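Long-range contacts in alpha-fucosidase (Bifidobacterium bifidum, PDB 2EAB), which probably releases alpha-1,2-linked L-fucose from glycans by hydrolysis, this chain being the catalytic domain of a longer multidomain protein: residues V72-W80 with Y277-K285; P53-T62 with L397-A405. All blocks are in the same frame, centred on the assembly; numbering follows the deposited sequence.

Contact 1: residues V72-W80 with Y277-K285; sequences VTFNEETLW and YIAAATDYK. With CA (calcium ion), chain C.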
loop_
_atom_site.group_PDB
_atom_site.type_symbol
_atom_site.label_atom_id
_atom_site.label_comp_id
_atom_site.label_asym_id
_atom_site.label_seq_id
_atom_site.Cartn_x
_atom_site.Cartn_y
_atom_site.Cartn_z
ATOM N N VAL A 72 -17.772 17.638 -4.895
ATOM C CA VAL A 72 -16.449 17.065 -4.678
ATOM C C VAL A 72 -16.427 16.509 -3.260
ATOM O O VAL A 72 -16.437 17.260 -2.286
ATOM C CB VAL A 72 -15.321 18.104 -4.865
ATOM C CG1 VAL A 72 -13.953 17.461 -4.644
ATOM C CG2 VAL A 72 -15.404 18.749 -6.244
ATOM N N THR A 73 -16.429 15.187 -3.151
ATOM C CA THR A 73 -16.364 14.536 -1.850
ATOM C C THR A 73 -14.981 14.801 -1.254
ATOM O O THR A 73 -13.972 14.710 -1.961
ATOM C CB THR A 73 -16.703 13.045 -1.992
ATOM O OG1 THR A 73 -18.050 12.921 -2.475
ATOM C CG2 THR A 73 -16.573 12.309 -0.667
ATOM N N PHE A 74 -14.941 15.154 0.027
ATOM C CA PHE A 74 -13.743 15.725 0.634
ATOM C C PHE A 74 -13.208 14.893 1.792
ATOM O O PHE A 74 -13.984 14.394 2.617
ATOM C CB PHE A 74 -14.032 17.157 1.105
ATOM C CG PHE A 74 -12.814 17.900 1.569
ATOM C CD1 PHE A 74 -11.988 18.549 0.658
ATOM C CD2 PHE A 74 -12.477 17.933 2.918
ATOM C CE1 PHE A 74 -10.853 19.230 1.086
ATOM C CE2 PHE A 74 -11.341 18.608 3.352
ATOM C CZ PHE A 74 -10.526 19.257 2.430
ATOM N N ASN A 75 -11.879 14.774 1.843
ATOM C CA ASN A 75 -11.175 14.043 2.892
ATOM C C ASN A 75 -9.960 14.798 3.395
ATOM O O ASN A 75 -9.300 15.526 2.641
ATOM C CB ASN A 75 -10.660 12.703 2.359
ATOM C CG ASN A 75 -11.737 11.650 2.256
ATOM O OD1 ASN A 75 -12.134 11.043 3.259
ATOM N ND2 ASN A 75 -12.194 11.402 1.050
ATOM N N GLU A 76 -9.645 14.586 4.667
ATOM C CA GLU A 76 -8.319 14.893 5.201
ATOM C C GLU A 76 -7.837 13.665 5.982
ATOM O O GLU A 76 -8.592 13.080 6.774
ATOM C CB GLU A 76 -8.335 16.151 6.075
ATOM C CG GLU A 76 -6.972 16.847 6.208
ATOM C CD GLU A 76 -6.113 16.346 7.359
ATOM O OE1 GLU A 76 -4.933 16.779 7.441
ATOM O OE2 GLU A 76 -6.610 15.544 8.181
ATOM N N GLU A 77 -6.573 13.306 5.769
ATOM C CA GLU A 77 -6.011 12.021 6.206
ATOM C C GLU A 77 -6.068 11.757 7.710
ATOM O O GLU A 77 -6.017 10.601 8.126
ATOM C CB GLU A 77 -4.557 11.892 5.734
ATOM C CG GLU A 77 -3.664 12.986 6.311
ATOM C CD GLU A 77 -2.176 12.737 6.196
ATOM O OE1 GLU A 77 -1.433 13.705 6.470
ATOM O OE2 GLU A 77 -1.746 11.609 5.862
ATOM N N THR A 78 -6.134 12.814 8.518
ATOM C CA THR A 78 -6.083 12.641 9.970
ATOM C C THR A 78 -7.440 12.678 10.665
ATOM O O THR A 78 -7.490 12.654 11.897
ATOM C CB THR A 78 -5.134 13.659 10.664
ATOM O OG1 THR A 78 -5.682 14.983 10.582
ATOM C CG2 THR A 78 -3.744 13.640 10.037
ATOM N N LEU A 79 -8.533 12.719 9.900
ATOM C CA LEU A 79 -9.863 12.774 10.510
ATOM C C LEU A 79 -10.271 11.375 10.952
ATOM O O LEU A 79 -10.965 10.642 10.245
ATOM C CB LEU A 79 -10.898 13.413 9.579
ATOM C CG LEU A 79 -12.164 13.878 10.314
ATOM C CD1 LEU A 79 -11.891 15.122 11.163
ATOM C CD2 LEU A 79 -13.286 14.146 9.342
ATOM N N TRP A 80 -9.803 11.033 12.149
ATOM C CA TRP A 80 -9.902 9.704 12.725
ATOM C C TRP A 80 -10.566 9.780 14.096
ATOM O O TRP A 80 -10.115 10.530 14.962
ATOM C CB TRP A 80 -8.485 9.147 12.905
ATOM C CG TRP A 80 -7.993 8.244 11.818
ATOM C CD1 TRP A 80 -7.326 8.583 10.670
ATOM C CD2 TRP A 80 -8.102 6.825 11.816
ATOM N NE1 TRP A 80 -7.025 7.440 9.951
ATOM C CE2 TRP A 80 -7.493 6.349 10.637
ATOM C CE3 TRP A 80 -8.655 5.903 12.714
ATOM C CZ2 TRP A 80 -7.437 4.986 10.325
ATOM C CZ3 TRP A 80 -8.599 4.558 12.409
ATOM C CH2 TRP A 80 -7.997 4.112 11.222
ATOM N N TYR A 277 -9.718 28.469 -3.118
ATOM C CA TYR A 277 -8.633 27.863 -2.362
ATOM C C TYR A 277 -9.226 27.196 -1.133
ATOM O O TYR A 277 -9.906 27.840 -0.327
ATOM C CB TYR A 277 -7.590 28.908 -1.973
ATOM C CG TYR A 277 -6.893 29.515 -3.167
ATOM C CD1 TYR A 277 -5.831 28.853 -3.791
ATOM C CD2 TYR A 277 -7.305 30.741 -3.688
ATOM C CE1 TYR A 277 -5.191 29.401 -4.898
ATOM C CE2 TYR A 277 -6.670 31.296 -4.795
ATOM C CZ TYR A 277 -5.614 30.623 -5.389
ATOM O OH TYR A 277 -4.987 31.166 -6.485
ATOM N N ILE A 278 -8.974 25.896 -1.014
ATOM C CA ILE A 278 -9.584 25.073 0.021
ATOM C C ILE A 278 -8.487 24.428 0.858
ATOM O O ILE A 278 -7.585 23.777 0.321
ATOM C CB ILE A 278 -10.487 23.975 -0.593
ATOM C CG1 ILE A 278 -11.580 24.602 -1.473
ATOM C CG2 ILE A 278 -11.104 23.111 0.503
ATOM C CD1 ILE A 278 -11.745 23.930 -2.823
ATOM N N ALA A 279 -8.561 24.618 2.171
ATOM C CA ALA A 279 -7.620 23.977 3.082
ATOM C C ALA A 279 -8.366 23.363 4.253
ATOM O O ALA A 279 -9.485 23.772 4.573
ATOM C CB ALA A 279 -6.583 24.969 3.572
ATOM N N ALA A 280 -7.744 22.375 4.892
ATOM C CA ALA A 280 -8.328 21.726 6.054
ATOM C C ALA A 280 -7.231 21.156 6.928
ATOM O O ALA A 280 -6.145 20.819 6.440
ATOM C CB ALA A 280 -9.289 20.633 5.632
ATOM N N ALA A 281 -7.518 21.045 8.219
ATOM C CA ALA A 281 -6.589 20.459 9.174
ATOM C C ALA A 281 -7.311 20.034 10.432
ATOM O O ALA A 281 -8.421 20.501 10.728
ATOM C CB ALA A 281 -5.496 21.445 9.539
ATOM N N THR A 282 -6.654 19.144 11.169
ATOM C CA THR A 282 -7.043 18.799 12.522
ATOM C C THR A 282 -5.857 19.075 13.438
ATOM O O THR A 282 -4.762 19.416 12.965
ATOM C CB THR A 282 -7.419 17.306 12.670
ATOM O OG1 THR A 282 -6.226 16.512 12.665
ATOM C CG2 THR A 282 -8.360 16.841 11.565
ATOM N N ASP A 283 -6.075 18.903 14.739
ATOM C CA ASP A 283 -4.988 18.937 15.713
ATOM C C ASP A 283 -4.400 17.548 16.008
ATOM O O ASP A 283 -3.760 17.355 17.038
ATOM C CB ASP A 283 -5.424 19.649 17.009
ATOM C CG ASP A 283 -6.469 18.875 17.797
ATOM O OD1 ASP A 283 -7.221 18.080 17.199
ATOM O OD2 ASP A 283 -6.548 19.086 19.028
ATOM N N TYR A 284 -4.616 16.586 15.107
ATOM C CA TYR A 284 -3.961 15.282 15.219
ATOM C C TYR A 284 -2.442 15.441 15.233
ATOM O O TYR A 284 -1.902 16.303 14.544
ATOM C CB TYR A 284 -4.344 14.369 14.046
ATOM C CG TYR A 284 -3.574 13.068 14.049
ATOM C CD1 TYR A 284 -3.992 12.004 14.843
ATOM C CD2 TYR A 284 -2.409 12.911 13.292
ATOM C CE1 TYR A 284 -3.277 10.814 14.891
ATOM C CE2 TYR A 284 -1.685 11.722 13.326
ATOM C CZ TYR A 284 -2.126 10.679 14.122
ATOM O OH TYR A 284 -1.400 9.503 14.152
ATOM N N LYS A 285 -1.757 14.606 16.006
ATOM C CA LYS A 285 -0.317 14.433 15.827
ATOM C C LYS A 285 0.017 12.987 16.123
ATOM O O LYS A 285 -0.541 12.400 17.046
ATOM C CB LYS A 285 0.476 15.371 16.741
ATOM C CG LYS A 285 1.965 15.460 16.420
ATOM C CD LYS A 285 2.651 16.510 17.288
ATOM C CE LYS A 285 4.167 16.527 17.110
ATOM N NZ LYS A 285 4.581 16.826 15.713
HETATM CA CA CA C . -1.941 9.918 3.798
HETATM O O HOH W 1 -4.343 17.768 9.902
HETATM O O HOH W 2 -4.160 18.940 5.887
#
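F74, E76 and T78 meet I278, A280, T282 and Y284 where strand 72-76 lies across strand 277-282. The two axes approach to 7.9 Å and cross at -43°, with E76 facing A280 and T78 facing Y284 as the nearest CA pairs. The strands belong to different antiparallel sheets, so this is face-to-face packing inside the beta-sandwich of the N-terminal domain. At one end the F74 ring turns its edge to A280, with CB of A280 3.7 Å from CE2 of F74, while I278 CG2 approaches CE1 of the same ring obliquely. At the other end the contact is polar. T282 OG1 donates to T78 OG1 over 2.6 Å, and T78 OG1 in turn donates to the syn lone pair of E76 OE2. The T78 backbone N reaches that same oxygen at 2.8 Å from above the carboxylate plane, so two bonds from one residue grip it. A bend at chi2 (-89°) turns the E76 carboxylate back to T78. Its OE1 takes two waters, one linking it to T282 N and T78 OG1, the other to A280 O. E77, next in the chain, binds calcium through OE2. With OG1 set between its own N and carbonyl carbon (chi1 75°), T282 also accepts from Y284 N at 2.9 Å, an ST turn at the strand's end. T78 CB packs 3.5 Å from Y284 CB, and Y284 OH bonds to A489 O. M191 of strand 190-197 touches both F74 and I278, strand 241-250 places S244 beside A280, and helix 297-314 covers A279 and A281.

Contact 2: residues P53-T62 with L397-A405; sequences PFGNGKIGGT and LQGIWSVTA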
loop_
_atom_site.group_PDB
_atom_site.type_symbol
_atom_site.label_atom_id
_atom_site.label_comp_id
_atom_site.label_asym_id
_atom_site.label_seq_id
_atom_site.Cartn_x
_atom_site.Cartn_y
_atom_site.Cartn_z
ATOM N N PRO A 53 -10.557 10.575 -8.186
ATOM C CA PRO A 53 -9.782 11.028 -7.043
ATOM C C PRO A 53 -8.570 11.888 -7.374
ATOM O O PRO A 53 -7.908 11.696 -8.400
ATOM C CB PRO A 53 -9.314 9.715 -6.417
ATOM C CG PRO A 53 -9.111 8.818 -7.585
ATOM C CD PRO A 53 -10.171 9.209 -8.592
ATOM N N PHE A 54 -8.275 12.812 -6.473
ATOM C CA PHE A 54 -7.032 13.564 -6.505
ATOM C C PHE A 54 -6.680 13.934 -5.069
ATOM O O PHE A 54 -7.548 13.959 -4.191
ATOM C CB PHE A 54 -7.157 14.810 -7.399
ATOM C CG PHE A 54 -8.084 15.853 -6.853
ATOM C CD1 PHE A 54 -7.578 16.921 -6.128
ATOM C CD2 PHE A 54 -9.462 15.767 -7.049
ATOM C CE1 PHE A 54 -8.422 17.888 -5.603
ATOM C CE2 PHE A 54 -10.315 16.734 -6.522
ATOM C CZ PHE A 54 -9.792 17.795 -5.801
ATOM N N GLY A 55 -5.409 14.219 -4.823
ATOM C CA GLY A 55 -4.985 14.574 -3.480
ATOM C C GLY A 55 -3.558 15.061 -3.439
ATOM O O GLY A 55 -2.832 14.987 -4.442
ATOM N N ASN A 56 -3.158 15.567 -2.276
ATOM C CA ASN A 56 -1.781 15.995 -2.048
ATOM C C ASN A 56 -1.093 15.179 -0.951
ATOM O O ASN A 56 -0.111 15.624 -0.361
ATOM C CB ASN A 56 -1.716 17.500 -1.737
ATOM C CG ASN A 56 -2.319 17.856 -0.387
ATOM O OD1 ASN A 56 -2.816 16.997 0.339
ATOM N ND2 ASN A 56 -2.269 19.138 -0.041
ATOM N N GLY A 57 -1.621 13.986 -0.688
ATOM C CA GLY A 57 -1.136 13.127 0.391
ATOM C C GLY A 57 -1.804 13.397 1.727
ATOM O O GLY A 57 -1.660 12.601 2.666
ATOM N N LYS A 58 -2.522 14.519 1.817
ATOM C CA LYS A 58 -3.115 14.963 3.078
ATOM C C LYS A 58 -4.602 15.263 2.923
ATOM O O LYS A 58 -5.427 14.649 3.594
ATOM C CB LYS A 58 -2.347 16.153 3.647
ATOM C CG LYS A 58 -0.896 15.812 3.968
ATOM C CD LYS A 58 -0.149 16.978 4.552
ATOM C CE LYS A 58 0.395 17.889 3.472
ATOM N NZ LYS A 58 1.037 19.069 4.094
ATOM N N ILE A 59 -4.945 16.196 2.039
ATOM C CA ILE A 59 -6.335 16.398 1.647
ATOM C C ILE A 59 -6.596 15.741 0.299
ATOM O O ILE A 59 -5.697 15.629 -0.543
ATOM C CB ILE A 59 -6.762 17.893 1.628
ATOM C CG1 ILE A 59 -5.832 18.738 0.743
ATOM C CG2 ILE A 59 -6.855 18.435 3.055
ATOM C CD1 ILE A 59 -6.259 20.194 0.610
ATOM N N GLY A 60 -7.833 15.296 0.113
ATOM C CA GLY A 60 -8.230 14.645 -1.115
ATOM C C GLY A 60 -9.631 15.027 -1.526
ATOM O O GLY A 60 -10.474 15.372 -0.689
ATOM N N GLY A 61 -9.870 14.959 -2.830
ATOM C CA GLY A 61 -11.201 15.114 -3.382
ATOM C C GLY A 61 -11.543 13.964 -4.300
ATOM O O GLY A 61 -10.655 13.308 -4.852
ATOM N N THR A 62 -12.838 13.715 -4.447
ATOM C CA THR A 62 -13.357 12.801 -5.453
ATOM C C THR A 62 -14.467 13.530 -6.204
ATOM O O THR A 62 -15.492 13.902 -5.621
ATOM C CB THR A 62 -13.842 11.454 -4.857
ATOM O OG1 THR A 62 -14.240 11.631 -3.491
ATOM C CG2 THR A 62 -12.732 10.398 -4.929
ATOM N N LEU A 397 -6.785 1.753 3.907
ATOM C CA LEU A 397 -7.461 0.803 3.014
ATOM C C LEU A 397 -8.071 1.469 1.782
ATOM O O LEU A 397 -8.362 0.785 0.796
ATOM C CB LEU A 397 -8.565 0.035 3.749
ATOM C CG LEU A 397 -8.171 -1.109 4.678
ATOM C CD1 LEU A 397 -9.414 -1.659 5.341
ATOM C CD2 LEU A 397 -7.444 -2.212 3.918
ATOM N N GLN A 398 -8.265 2.786 1.847
ATOM C CA GLN A 398 -8.862 3.556 0.761
ATOM C C GLN A 398 -7.960 4.697 0.296
ATOM O O GLN A 398 -8.410 5.609 -0.398
ATOM C CB GLN A 398 -10.256 4.060 1.167
ATOM C CG GLN A 398 -11.217 2.902 1.402
ATOM C CD GLN A 398 -12.629 3.314 1.779
ATOM O OE1 GLN A 398 -13.089 4.413 1.456
ATOM N NE2 GLN A 398 -13.342 2.410 2.432
ATOM N N GLY A 399 -6.675 4.608 0.643
ATOM C CA GLY A 399 -5.718 5.662 0.328
ATOM C C GLY A 399 -5.958 6.808 1.285
ATOM O O GLY A 399 -5.492 6.782 2.428
ATOM N N ILE A 400 -6.679 7.816 0.795
ATOM C CA ILE A 400 -7.245 8.873 1.629
ATOM C C ILE A 400 -8.711 9.166 1.277
ATOM O O ILE A 400 -9.302 10.083 1.852
ATOM C CB ILE A 400 -6.448 10.222 1.544
ATOM C CG1 ILE A 400 -6.370 10.751 0.101
ATOM C CG2 ILE A 400 -5.087 10.104 2.212
ATOM C CD1 ILE A 400 -5.848 12.171 -0.000
ATOM N N TRP A 401 -9.294 8.402 0.352
ATOM C CA TRP A 401 -10.587 8.763 -0.246
ATOM C C TRP A 401 -11.727 7.922 0.306
ATOM O O TRP A 401 -11.686 6.703 0.227
ATOM C CB TRP A 401 -10.522 8.640 -1.778
ATOM C CG TRP A 401 -9.462 9.518 -2.369
ATOM C CD1 TRP A 401 -9.557 10.856 -2.599
ATOM C CD2 TRP A 401 -8.139 9.133 -2.770
ATOM N NE1 TRP A 401 -8.383 11.335 -3.135
ATOM C CE2 TRP A 401 -7.490 10.300 -3.240
ATOM C CE3 TRP A 401 -7.436 7.919 -2.774
ATOM C CZ2 TRP A 401 -6.179 10.287 -3.727
ATOM C CZ3 TRP A 401 -6.132 7.910 -3.253
ATOM C CH2 TRP A 401 -5.515 9.088 -3.717
ATOM N N SER A 402 -12.753 8.576 0.848
ATOM C CA SER A 402 -13.918 7.870 1.380
ATOM C C SER A 402 -15.136 8.773 1.360
ATOM O O SER A 402 -15.007 9.991 1.386
ATOM C CB SER A 402 -13.666 7.397 2.805
ATOM O OG SER A 402 -13.618 8.508 3.676
ATOM N N VAL A 403 -16.308 8.147 1.336
ATOM C CA VAL A 403 -17.582 8.857 1.402
ATOM C C VAL A 403 -18.366 8.510 2.671
ATOM O O VAL A 403 -19.242 9.265 3.088
ATOM C CB VAL A 403 -18.449 8.585 0.137
ATOM C CG1 VAL A 403 -19.036 7.181 0.154
ATOM C CG2 VAL A 403 -19.546 9.634 -0.015
ATOM N N THR A 404 -18.038 7.376 3.276
ATOM C CA THR A 404 -18.743 6.881 4.454
ATOM C C THR A 404 -18.115 7.423 5.735
ATOM O O THR A 404 -16.908 7.687 5.784
ATOM C CB THR A 404 -18.725 5.348 4.483
ATOM O OG1 THR A 404 -17.373 4.895 4.360
ATOM C CG2 THR A 404 -19.544 4.777 3.328
ATOM N N ALA A 405 -18.936 7.599 6.769
ATOM C CA ALA A 405 -18.440 8.022 8.078
ATOM C C ALA A 405 -19.356 7.552 9.191
ATOM O O ALA A 405 -20.570 7.462 9.017
ATOM C CB ALA A 405 -18.286 9.540 8.140
#
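One carbonyl, F54 O, takes two N-H donors from opposite faces of its plane: W401 NE1 from the loop 397-405 and G61 N from its own beta-hairpin. That hairpin, strands 52-55 and 59-63 at one edge of their sheet, sets the N-terminal domain against a loop of the catalytic domain, and F54 and G61 form a hydrogen-bonded antiparallel pair within it. W401 CG lies anti to its carbonyl carbon (chi1 -59°), which carries the indole to the hairpin. The indole bond is 2.9 Å from NE1 of W401 to F54 O and nearly straight (167°); the oxygen lies almost in the indole plane, whereas the donor stands 62° out of the carbonyl plane. P53 covers one indole face in a CH-pi contact, its CB 3.7 Å from the centroid of the W401 five-membered ring. On the other face, CG1 of the adjacent I400 sits over the ring. Replacing W401 by an alanine would probably open a gap between P53 and I400 and cost F54 O its second donor. Glycine makes the close approach possible: a side chain on G60 would run into I400 CD1 and the indole nitrogen. N56 OD1 accepts from K58 N, an Asx turn, and from I59 N, which extends it to an Asx motif. Where strand 59-63 begins, I400 CD1 lies 3.6 Å from G60 CA and 3.5 Å from I59 O.

In the fold
The centres of the two contacts are about 9 Å apart, and contact 1 is nested within the chain loop that contact 2 closes. Strands 59-63 and 69-76 are neighbours in one sheet, with T62 N 2.9 Å from T73 O; just past the strand ends the pairing continues with K58 O 2.8 Å from E77 N, both probable hydrogen bonds. N75 OD1 also bonds to S402 OG, tying strand 69-76 to the loop 397-405. Beside this junction the calcium ion is bound by E77 OE2 of contact 1 at 2.7 Å, with S386 and L393 as further ligands; G57 of contact 2 belongs to the same site, and the I400 side chain comes within about 4 Å of the ion.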